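Local coordinates for CBS domain-containing protein (Pyrococcus horikoshii, PDB 2YZQ), which is of unknown function but binds S-adenosylmethionine and, as a four-repeat CBS domain protein, probably senses this or a related ligand, at residues A[229-234]-A[254-259]; A[136-141]-A[161-166]; A[131-136]-A[270-275]. One frame throughout, in Å; residues are numbered along the deposited sequence.

Contact 1. Residues A[229-234]-A[254-259]; sequences RDVIVA and QLPVIR. With SAM (S-adenosylmethionine), chain B.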
loop_
_atom_site.group_PDB
_atom_site.type_symbol
_atom_site.label_atom_id
_atom_site.label_comp_id
_atom_site.label_asym_id
_atom_site.label_seq_id
_atom_site.Cartn_x
_atom_site.Cartn_y
_atom_site.Cartn_z
ATOM N N ARG A 229 -18.220 -0.308 8.164
ATOM C CA ARG A 229 -19.062 0.886 8.193
ATOM C C ARG A 229 -18.436 2.149 8.767
ATOM O O ARG A 229 -18.783 3.259 8.348
ATOM C CB ARG A 229 -20.368 0.571 8.925
ATOM C CG ARG A 229 -21.216 -0.450 8.185
ATOM C CD ARG A 229 -22.457 -0.848 8.961
ATOM N NE ARG A 229 -23.202 -1.881 8.246
ATOM C CZ ARG A 229 -23.939 -1.658 7.164
ATOM N NH1 ARG A 229 -24.040 -0.430 6.670
ATOM N NH2 ARG A 229 -24.567 -2.663 6.569
ATOM N N ASP A 230 -17.520 1.996 9.717
ATOM C CA ASP A 230 -16.873 3.160 10.307
ATOM C C ASP A 230 -15.617 3.466 9.511
ATOM O O ASP A 230 -14.566 2.866 9.730
ATOM C CB ASP A 230 -16.524 2.905 11.773
ATOM C CG ASP A 230 -15.942 4.132 12.448
ATOM O OD1 ASP A 230 -16.346 5.254 12.081
ATOM O OD2 ASP A 230 -15.094 3.977 13.349
ATOM N N VAL A 231 -15.737 4.410 8.587
ATOM C CA VAL A 231 -14.626 4.774 7.719
ATOM C C VAL A 231 -13.728 5.860 8.301
ATOM O O VAL A 231 -14.200 6.904 8.772
ATOM C CB VAL A 231 -15.152 5.244 6.344
ATOM C CG1 VAL A 231 -14.013 5.312 5.343
ATOM C CG2 VAL A 231 -16.235 4.294 5.848
ATOM N N ILE A 232 -12.426 5.585 8.286
ATOM C CA ILE A 232 -11.423 6.522 8.765
ATOM C C ILE A 232 -11.119 7.412 7.567
ATOM O O ILE A 232 -10.630 6.927 6.543
ATOM C CB ILE A 232 -10.142 5.791 9.191
ATOM C CG1 ILE A 232 -10.479 4.736 10.249
ATOM C CG2 ILE A 232 -9.127 6.796 9.710
ATOM C CD1 ILE A 232 -11.179 5.299 11.472
ATOM N N VAL A 233 -11.406 8.703 7.699
ATOM C CA VAL A 233 -11.228 9.645 6.597
ATOM C C VAL A 233 -10.182 10.729 6.777
ATOM O O VAL A 233 -9.680 10.971 7.875
ATOM C CB VAL A 233 -12.570 10.364 6.266
ATOM C CG1 VAL A 233 -13.650 9.353 5.959
ATOM C CG2 VAL A 233 -13.005 11.233 7.439
ATOM N N ALA A 234 -9.871 11.383 5.662
ATOM C CA ALA A 234 -8.928 12.488 5.621
ATOM C C ALA A 234 -9.616 13.631 4.883
ATOM O O ALA A 234 -10.701 13.458 4.328
ATOM C CB ALA A 234 -7.661 12.077 4.874
ATOM N N GLN A 254 -5.074 3.248 2.950
ATOM C CA GLN A 254 -5.732 4.372 2.292
ATOM C C GLN A 254 -6.876 4.973 3.093
ATOM O O GLN A 254 -7.582 4.267 3.815
ATOM C CB GLN A 254 -6.285 3.937 0.933
ATOM C CG GLN A 254 -7.389 2.881 1.021
ATOM C CD GLN A 254 -6.876 1.532 1.480
ATOM O OE1 GLN A 254 -5.998 0.945 0.847
ATOM N NE2 GLN A 254 -7.433 1.024 2.580
ATOM N N LEU A 255 -7.053 6.284 2.950
ATOM C CA LEU A 255 -8.136 6.998 3.618
ATOM C C LEU A 255 -8.928 7.800 2.605
ATOM O O LEU A 255 -8.356 8.570 1.836
ATOM C CB LEU A 255 -7.617 7.987 4.668
ATOM C CG LEU A 255 -7.084 7.515 6.023
ATOM C CD1 LEU A 255 -5.835 6.688 5.837
ATOM C CD2 LEU A 255 -6.798 8.733 6.896
ATOM N N PRO A 256 -10.250 7.603 2.561
ATOM C CA PRO A 256 -11.035 8.388 1.608
ATOM C C PRO A 256 -10.867 9.860 1.998
ATOM O O PRO A 256 -10.764 10.184 3.181
ATOM C CB PRO A 256 -12.455 7.904 1.861
ATOM C CG PRO A 256 -12.258 6.457 2.194
ATOM C CD PRO A 256 -11.042 6.483 3.106
ATOM N N VAL A 257 -10.814 10.747 1.010
ATOM C CA VAL A 257 -10.688 12.174 1.280
ATOM C C VAL A 257 -12.085 12.744 1.112
ATOM O O VAL A 257 -12.727 12.511 0.092
ATOM C CB VAL A 257 -9.736 12.850 0.273
ATOM C CG1 VAL A 257 -9.688 14.368 0.525
ATOM C CG2 VAL A 257 -8.344 12.237 0.405
ATOM N N ILE A 258 -12.559 13.476 2.115
ATOM C CA ILE A 258 -13.903 14.038 2.057
ATOM C C ILE A 258 -14.007 15.500 2.447
ATOM O O ILE A 258 -13.045 16.129 2.894
ATOM C CB ILE A 258 -14.863 13.288 3.004
ATOM C CG1 ILE A 258 -14.478 13.578 4.461
ATOM C CG2 ILE A 258 -14.810 11.791 2.728
ATOM C CD1 ILE A 258 -15.513 13.153 5.488
ATOM N N ARG A 259 -15.219 16.016 2.270
ATOM C CA ARG A 259 -15.589 17.368 2.652
ATOM C C ARG A 259 -16.912 17.098 3.368
ATOM O O ARG A 259 -17.511 16.038 3.170
ATOM C CB ARG A 259 -15.819 18.258 1.426
ATOM C CG ARG A 259 -17.087 17.941 0.652
ATOM C CD ARG A 259 -17.379 18.978 -0.423
ATOM N NE ARG A 259 -16.429 18.916 -1.530
ATOM C CZ ARG A 259 -16.525 19.646 -2.636
ATOM N NH1 ARG A 259 -17.530 20.498 -2.787
ATOM N NH2 ARG A 259 -15.616 19.523 -3.593
HETATM N N SAM B . -3.550 -5.193 3.456
HETATM C CA SAM B . -3.834 -5.375 4.887
HETATM C C SAM B . -3.911 -6.856 5.212
HETATM O O SAM B . -3.872 -7.231 6.373
HETATM O OXT SAM B . -4.013 -7.676 4.317
HETATM C CB SAM B . -5.161 -4.683 5.226
HETATM C CG SAM B . -5.249 -4.434 6.733
HETATM S SD SAM B . -6.672 -3.368 7.110
HETATM C CE SAM B . -6.651 -3.499 8.930
HETATM C "C5'" SAM B . -8.123 -4.313 6.593
HETATM C "C4'" SAM B . -9.373 -3.711 7.239
HETATM O "O4'" SAM B . -9.275 -2.265 7.239
HETATM C "C3'" SAM B . -10.646 -4.082 6.467
HETATM O "O3'" SAM B . -11.683 -4.433 7.399
HETATM C "C2'" SAM B . -10.970 -2.793 5.698
HETATM O "O2'" SAM B . -12.360 -2.708 5.368
HETATM C "C1'" SAM B . -10.502 -1.736 6.709
HETATM N N9 SAM B . -10.243 -0.428 6.104
HETATM C C8 SAM B . -9.487 -0.128 4.994
HETATM N N7 SAM B . -9.401 1.170 4.862
HETATM C C5 SAM B . -10.196 1.761 5.794
HETATM C C6 SAM B . -10.591 3.092 6.105
HETATM N N6 SAM B . -10.149 4.159 5.350
HETATM N N1 SAM B . -11.413 3.302 7.155
HETATM C C2 SAM B . -11.909 2.290 7.876
HETATM N N3 SAM B . -11.543 1.032 7.642
HETATM C C4 SAM B . -10.724 0.728 6.606
#

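Contact 2. Residues A[136-141]-A[161-166]; sequences VSIVWE and PVVDSE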
loop_
_atom_site.group_PDB
_atom_site.type_symbol
_atom_site.label_atom_id
_atom_site.label_comp_id
_atom_site.label_asym_id
_atom_site.label_seq_id
_atom_site.Cartn_x
_atom_site.Cartn_y
_atom_site.Cartn_z
ATOM N N VAL A 136 -10.997 8.047 -8.013
ATOM C CA VAL A 136 -11.140 6.916 -7.109
ATOM C C VAL A 136 -12.218 5.925 -7.533
ATOM O O VAL A 136 -13.321 6.322 -7.913
ATOM C CB VAL A 136 -11.467 7.419 -5.691
ATOM C CG1 VAL A 136 -12.711 8.281 -5.727
ATOM C CG2 VAL A 136 -11.651 6.248 -4.742
ATOM N N SER A 137 -11.885 4.639 -7.467
ATOM C CA SER A 137 -12.833 3.579 -7.800
ATOM C C SER A 137 -13.698 3.357 -6.565
ATOM O O SER A 137 -13.175 3.183 -5.466
ATOM C CB SER A 137 -12.093 2.285 -8.138
ATOM O OG SER A 137 -11.348 2.439 -9.334
ATOM N N ILE A 138 -15.015 3.362 -6.746
ATOM C CA ILE A 138 -15.927 3.172 -5.622
ATOM C C ILE A 138 -16.966 2.124 -5.976
ATOM O O ILE A 138 -17.009 1.641 -7.095
ATOM C CB ILE A 138 -16.650 4.491 -5.263
ATOM C CG1 ILE A 138 -17.588 4.914 -6.402
ATOM C CG2 ILE A 138 -15.626 5.583 -5.005
ATOM C CD1 ILE A 138 -18.394 6.184 -6.103
ATOM N N VAL A 139 -17.805 1.759 -5.020
ATOM C CA VAL A 139 -18.827 0.767 -5.317
ATOM C C VAL A 139 -20.066 1.034 -4.485
ATOM O O VAL A 139 -19.960 1.403 -3.326
ATOM C CB VAL A 139 -18.311 -0.677 -5.037
ATOM C CG1 VAL A 139 -18.073 -0.880 -3.545
ATOM C CG2 VAL A 139 -19.300 -1.692 -5.569
ATOM N N TRP A 140 -21.237 0.879 -5.096
ATOM C CA TRP A 140 -22.491 1.075 -4.377
ATOM C C TRP A 140 -22.685 -0.110 -3.429
ATOM O O TRP A 140 -22.408 -1.255 -3.790
ATOM C CB TRP A 140 -23.654 1.162 -5.364
ATOM C CG TRP A 140 -24.997 1.215 -4.700
ATOM C CD1 TRP A 140 -25.373 2.019 -3.663
ATOM C CD2 TRP A 140 -26.146 0.435 -5.039
ATOM N NE1 TRP A 140 -26.689 1.788 -3.332
ATOM C CE2 TRP A 140 -27.187 0.818 -4.164
ATOM C CE3 TRP A 140 -26.396 -0.551 -6.000
ATOM C CZ2 TRP A 140 -28.461 0.245 -4.221
ATOM C CZ3 TRP A 140 -27.662 -1.116 -6.057
ATOM C CH2 TRP A 140 -28.678 -0.718 -5.173
ATOM N N GLU A 141 -23.158 0.165 -2.219
ATOM C CA GLU A 141 -23.345 -0.884 -1.220
ATOM C C GLU A 141 -24.256 -2.026 -1.670
ATOM O O GLU A 141 -24.183 -3.129 -1.128
ATOM C CB GLU A 141 -23.865 -0.277 0.088
ATOM C CG GLU A 141 -25.289 0.255 0.019
ATOM C CD GLU A 141 -25.683 1.015 1.269
ATOM O OE1 GLU A 141 -25.266 0.606 2.379
ATOM O OE2 GLU A 141 -26.421 2.014 1.149
ATOM N N PRO A 161 -14.033 2.531 -1.562
ATOM C CA PRO A 161 -14.927 3.245 -0.648
ATOM C C PRO A 161 -16.322 2.810 -1.111
ATOM O O PRO A 161 -16.538 2.611 -2.309
ATOM C CB PRO A 161 -14.666 4.715 -0.982
ATOM C CG PRO A 161 -13.227 4.716 -1.411
ATOM C CD PRO A 161 -13.139 3.469 -2.270
ATOM N N VAL A 162 -17.256 2.653 -0.182
ATOM C CA VAL A 162 -18.610 2.232 -0.537
ATOM C C VAL A 162 -19.581 3.392 -0.343
ATOM O O VAL A 162 -19.501 4.113 0.646
ATOM C CB VAL A 162 -19.065 1.042 0.343
ATOM C CG1 VAL A 162 -20.443 0.584 -0.080
ATOM C CG2 VAL A 162 -18.066 -0.101 0.229
ATOM N N VAL A 163 -20.496 3.563 -1.290
ATOM C CA VAL A 163 -21.461 4.655 -1.208
ATOM C C VAL A 163 -22.900 4.163 -1.242
ATOM O O VAL A 163 -23.170 3.036 -1.657
ATOM C CB VAL A 163 -21.256 5.654 -2.375
ATOM C CG1 VAL A 163 -19.853 6.244 -2.309
ATOM C CG2 VAL A 163 -21.474 4.950 -3.710
ATOM N N ASP A 164 -23.823 5.002 -0.780
ATOM C CA ASP A 164 -25.226 4.625 -0.823
ATOM C C ASP A 164 -25.791 4.987 -2.196
ATOM O O ASP A 164 -25.056 5.419 -3.089
ATOM C CB ASP A 164 -26.031 5.291 0.307
ATOM C CG ASP A 164 -26.025 6.810 0.243
ATOM O OD1 ASP A 164 -25.710 7.393 -0.812
ATOM O OD2 ASP A 164 -26.369 7.430 1.276
ATOM N N SER A 165 -27.096 4.808 -2.367
ATOM C CA SER A 165 -27.736 5.077 -3.649
ATOM C C SER A 165 -27.637 6.528 -4.112
ATOM O O SER A 165 -27.866 6.817 -5.284
ATOM C CB SER A 165 -29.205 4.650 -3.593
ATOM O OG SER A 165 -29.919 5.420 -2.643
ATOM N N GLU A 166 -27.291 7.432 -3.199
ATOM C CA GLU A 166 -27.173 8.847 -3.534
ATOM C C GLU A 166 -25.729 9.329 -3.652
ATOM O O GLU A 166 -25.477 10.516 -3.860
ATOM C CB GLU A 166 -27.918 9.698 -2.505
ATOM C CG GLU A 166 -29.429 9.578 -2.595
ATOM C CD GLU A 166 -30.137 10.596 -1.730
ATOM O OE1 GLU A 166 -30.018 10.507 -0.491
ATOM O OE2 GLU A 166 -30.808 11.489 -2.290
HETATM O O HOH W 1 -28.016 2.601 -0.958
#

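Contact 3. Residues A[131-136]-A[270-275]; sequences YYQRYV and DFDLLK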
loop_
_atom_site.group_PDB
_atom_site.type_symbol
_atom_site.label_atom_id
_atom_site.label_comp_id
_atom_site.label_asym_id
_atom_site.label_seq_id
_atom_site.Cartn_x
_atom_site.Cartn_y
_atom_site.Cartn_z
ATOM N N TYR A 131 -1.258 16.066 -3.063
ATOM C CA TYR A 131 -0.960 14.664 -3.332
ATOM C C TYR A 131 -2.064 13.622 -3.437
ATOM O O TYR A 131 -1.844 12.566 -4.022
ATOM C CB TYR A 131 0.038 14.178 -2.278
ATOM C CG TYR A 131 1.186 15.132 -2.076
ATOM C CD1 TYR A 131 2.187 15.253 -3.037
ATOM C CD2 TYR A 131 1.249 15.953 -0.950
ATOM C CE1 TYR A 131 3.222 16.171 -2.886
ATOM C CE2 TYR A 131 2.282 16.875 -0.789
ATOM C CZ TYR A 131 3.263 16.979 -1.764
ATOM O OH TYR A 131 4.281 17.897 -1.626
ATOM N N TYR A 132 -3.238 13.884 -2.879
ATOM C CA TYR A 132 -4.271 12.864 -2.927
ATOM C C TYR A 132 -4.859 12.667 -4.318
ATOM O O TYR A 132 -4.889 13.589 -5.137
ATOM C CB TYR A 132 -5.370 13.168 -1.890
ATOM C CG TYR A 132 -6.331 14.281 -2.241
ATOM C CD1 TYR A 132 -7.428 14.045 -3.069
ATOM C CD2 TYR A 132 -6.160 15.563 -1.721
ATOM C CE1 TYR A 132 -8.340 15.061 -3.367
ATOM C CE2 TYR A 132 -7.062 16.587 -2.013
ATOM C CZ TYR A 132 -8.148 16.327 -2.835
ATOM O OH TYR A 132 -9.041 17.334 -3.130
ATOM N N GLN A 133 -5.289 11.440 -4.588
ATOM C CA GLN A 133 -5.884 11.097 -5.874
ATOM C C GLN A 133 -7.281 11.679 -6.002
ATOM O O GLN A 133 -8.113 11.536 -5.105
ATOM C CB GLN A 133 -5.982 9.580 -6.042
ATOM C CG GLN A 133 -4.657 8.862 -6.191
ATOM C CD GLN A 133 -3.895 9.308 -7.417
ATOM O OE1 GLN A 133 -4.457 9.411 -8.507
ATOM N NE2 GLN A 133 -2.604 9.568 -7.248
ATOM N N ARG A 134 -7.530 12.343 -7.124
ATOM C CA ARG A 134 -8.838 12.922 -7.391
ATOM C C ARG A 134 -9.711 11.877 -8.074
ATOM O O ARG A 134 -10.929 12.036 -8.178
ATOM C CB ARG A 134 -8.706 14.141 -8.306
ATOM C CG ARG A 134 -8.536 15.461 -7.582
ATOM C CD ARG A 134 -7.227 15.557 -6.812
ATOM N NE ARG A 134 -7.082 16.899 -6.254
ATOM C CZ ARG A 134 -6.116 17.278 -5.426
ATOM N NH1 ARG A 134 -5.185 16.415 -5.041
ATOM N NH2 ARG A 134 -6.087 18.529 -4.983
ATOM N N TYR A 135 -9.076 10.814 -8.546
ATOM C CA TYR A 135 -9.782 9.741 -9.228
ATOM C C TYR A 135 -9.799 8.533 -8.312
ATOM O O TYR A 135 -8.746 8.049 -7.887
ATOM C CB TYR A 135 -9.071 9.418 -10.542
ATOM C CG TYR A 135 -8.881 10.640 -11.416
ATOM C CD1 TYR A 135 -9.980 11.377 -11.860
ATOM C CD2 TYR A 135 -7.607 11.061 -11.794
ATOM C CE1 TYR A 135 -9.816 12.507 -12.659
ATOM C CE2 TYR A 135 -7.432 12.191 -12.598
ATOM C CZ TYR A 135 -8.542 12.906 -13.025
ATOM O OH TYR A 135 -8.383 14.011 -13.834
ATOM N N VAL A 136 -10.997 8.047 -8.013
ATOM C CA VAL A 136 -11.140 6.916 -7.109
ATOM C C VAL A 136 -12.218 5.925 -7.533
ATOM O O VAL A 136 -13.321 6.322 -7.913
ATOM C CB VAL A 136 -11.467 7.419 -5.691
ATOM C CG1 VAL A 136 -12.711 8.281 -5.727
ATOM C CG2 VAL A 136 -11.651 6.248 -4.742
ATOM N N ASP A 270 -1.249 5.199 0.718
ATOM C CA ASP A 270 0.100 5.282 1.253
ATOM C C ASP A 270 1.055 5.594 0.103
ATOM O O ASP A 270 2.001 6.365 0.253
ATOM C CB ASP A 270 0.502 3.968 1.964
ATOM C CG ASP A 270 0.182 2.704 1.157
ATOM O OD1 ASP A 270 -0.112 2.781 -0.054
ATOM O OD2 ASP A 270 0.247 1.598 1.749
ATOM N N PHE A 271 0.770 5.015 -1.057
ATOM C CA PHE A 271 1.585 5.204 -2.248
ATOM C C PHE A 271 1.613 6.671 -2.682
ATOM O O PHE A 271 2.602 7.145 -3.241
ATOM C CB PHE A 271 1.033 4.343 -3.390
ATOM C CG PHE A 271 2.063 3.952 -4.414
ATOM C CD1 PHE A 271 3.059 3.032 -4.098
ATOM C CD2 PHE A 271 2.036 4.496 -5.694
ATOM C CE1 PHE A 271 4.014 2.656 -5.043
ATOM C CE2 PHE A 271 2.990 4.127 -6.650
ATOM C CZ PHE A 271 3.980 3.204 -6.319
ATOM N N ASP A 272 0.527 7.392 -2.419
ATOM C CA ASP A 272 0.449 8.798 -2.800
ATOM C C ASP A 272 1.348 9.660 -1.929
ATOM O O ASP A 272 1.819 10.714 -2.356
ATOM C CB ASP A 272 -0.995 9.301 -2.703
ATOM C CG ASP A 272 -1.907 8.642 -3.717
ATOM O OD1 ASP A 272 -1.536 8.621 -4.905
ATOM O OD2 ASP A 272 -2.989 8.150 -3.331
ATOM N N LEU A 273 1.576 9.215 -0.701
ATOM C CA LEU A 273 2.423 9.962 0.216
ATOM C C LEU A 273 3.882 9.951 -0.236
ATOM O O LEU A 273 4.655 10.831 0.134
ATOM C CB LEU A 273 2.280 9.392 1.631
ATOM C CG LEU A 273 0.884 9.600 2.230
ATOM C CD1 LEU A 273 0.817 8.985 3.621
ATOM C CD2 LEU A 273 0.568 11.088 2.294
ATOM N N LEU A 274 4.252 8.970 -1.057
ATOM C CA LEU A 274 5.623 8.881 -1.558
ATOM C C LEU A 274 5.967 10.120 -2.382
ATOM O O LEU A 274 7.119 10.537 -2.450
ATOM C CB LEU A 274 5.797 7.635 -2.427
ATOM C CG LEU A 274 5.589 6.275 -1.757
ATOM C CD1 LEU A 274 5.717 5.180 -2.795
ATOM C CD2 LEU A 274 6.611 6.078 -0.642
ATOM N N LYS A 275 4.953 10.713 -3.003
ATOM C CA LYS A 275 5.165 11.893 -3.828
ATOM C C LYS A 275 5.683 13.078 -3.018
ATOM O O LYS A 275 6.288 14.004 -3.565
ATOM C CB LYS A 275 3.863 12.261 -4.539
ATOM C CG LYS A 275 3.305 11.118 -5.380
ATOM C CD LYS A 275 2.060 11.538 -6.137
ATOM C CE LYS A 275 0.931 11.920 -5.193
ATOM N NZ LYS A 275 -0.230 12.450 -5.965
#

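Contact 1. Residues A[229-234]-A[254-259]
Leu-255 pushes its CD2 methyl into a hollow of the 229-234 loop, 4.1 Å from CG2 of Ile-232 and 4.0 Å from CB of Ala-234. The bare methyl of Ala-234 suits this place, since it lies against the leucine while its backbone draws close to the strand. The Pro-256 ring lies against the 229-234 chain, its CG 3.8 Å from CG1 of Val-231 and its CD beside Ile-232 O. CG2 of Val-233 meets CD1 of Ile-258 at 3.7 Å, the two branched chains crossing at about a right angle; chi1 of 69° in Ile-258 swings CG1 and CD1 over to the valine. Ala-234 locks the pair with two nearly straight backbone bonds, its N giving to Pro-256 O and its O taking from Ile-258 N. At the Gln-254 end the groove receives adenine: Ile-232 N donates to SAM N1 at 2.7 Å, and SAM N6 donates to Ile-232 O and to Gln-254 O, at 3.1 and 3.0 Å. Backbone groups do most of the reading of the base, helped by a weak bond from Gln-254 NE2 to SAM N7, as is characteristic of the adenosyl-binding cleft of a CBS domain pair.

Contact 2. Residues A[136-141]-A[161-166]
Val-139 and Val-162 stand side by side on one face of a short parallel pairing, with CG1 of Val-139 3.9 Å from CG2 of Val-162. This is the tight part of the contact. Three backbone bonds stitch it: Val-139 N gives to Pro-161 O, Val-163 N to Val-139 O, and Glu-141 N to Val-163 O, the last at 2.9 Å and 160°. Branched valines fit here because they favour extended backbone and offer compact methyls; CG1 of Val-162 also presses on CA of Glu-141 at 3.4 Å. Proline is tolerated within the strand because what this pairing asks of it is its carbonyl, while CD of Pro-161 rests 3.2 Å from O of Ser-137.

Toward solvent the contact loosens and turns polar. Just ahead of strand 139-140, CD1 of the exposed Ile-138 reaches CG1 of Val-163, the two side chains crossing at about a right angle. With CG anti to its backbone N (chi1 174°), Trp-140 lays its indole along the turn, the edge at CD1 meeting Val-163 O at 3.1 Å. A water in the ring plane accepts from Trp-140 NE1 and from Ser-165 N, each at 2.8 Å, and donates to Glu-141 OE2, so it reconciles two donors that cannot bond each other. Asp-164 curls into an Asx turn, its OD1 receiving Glu-166 N from above the carboxylate plane.

The pairing joins the two strands of a beta-alpha-beta unit whose crossover is helix 145-153. Strand 139-140 forms one edge of the sheet and 159-163 its middle, with 169-174 antiparallel beyond; there Val-162 packs on Val-173, while Ile-138 and Pro-161 lean on Leu-264 of strand 263-269.

Contact 3. Residues A[131-136]-A[270-275]
Gln-133 meets Asp-272 because its chain bends at chi2 (-62°), turning the amide back toward the short helix, while Lys-275 reaches Tyr-131 by running straight as far as CD and kinking at chi3 (-63°). The first bend sets NE2 of Gln-133 2.7 Å from OD1 of Asp-272. The hydrogen bond is fairly straight at 157° and lies near the amide plane of the glutamine, yet it comes down on the aspartate from above its carboxylate plane. The side chains cross at about a right angle, and CG of Gln-133 rests 3.4 Å from both carboxylate oxygens of Asp-272. Glutamine suits the place because it can offer an N-H at a distance without bringing a second charge.

The lysine kink carries NZ to the carbonyl oxygen of Tyr-131, at an unusually short 2.5 Å whose exact value is doubtful. On the way the aliphatic part of Lys-275 slides past the tyrosine in the opposite direction, its CB 3.7 Å from Tyr-131 CD1. A long side chain is thus used twice, greasy along its length and charged at its end.

Within the 131-136 loop, Arg-134 folds back so that NH1 lies 3.4 Å above the centre of the Tyr-132 ring and also donates to Tyr-132 O.

OD1 of Asp-272 has a second partner in Arg-269, with which it forms a salt bridge. With an alanine here, the Gln-133 amide would probably be left free to turn and the Arg-269 guanidinium without its mate.

Gln-133 is also bonded through its backbone to Leu-267, and Tyr-132 packs on Ile-265 and Ile-268, which places the 131-136 chain beside strand 263-269. Such pairing of one CBS motif's lead-in with its partner motif is characteristic of tandem CBS modules.

Overall arrangement
Contact 1 is the buried one, an apolar interlock tied by backbone bonds, with one end given over to the adenine of SAM. Contact 2 runs from buried valines to a watery, charged edge, and contact 3, partly buried, depends chiefly on polar and charged side chains. Contacts 1 and 2 each join a strand of a CBS motif to the chain leading into that motif's helix, and they touch through Pro-256 and Pro-161. Contact 3 bridges the two motifs, and the loops closed by the other two are nested inside it. Its 131-136 chain flows into contact 2 at Val-136, and Tyr-132 packs on Val-257 of contact 1, so the three form one assembly.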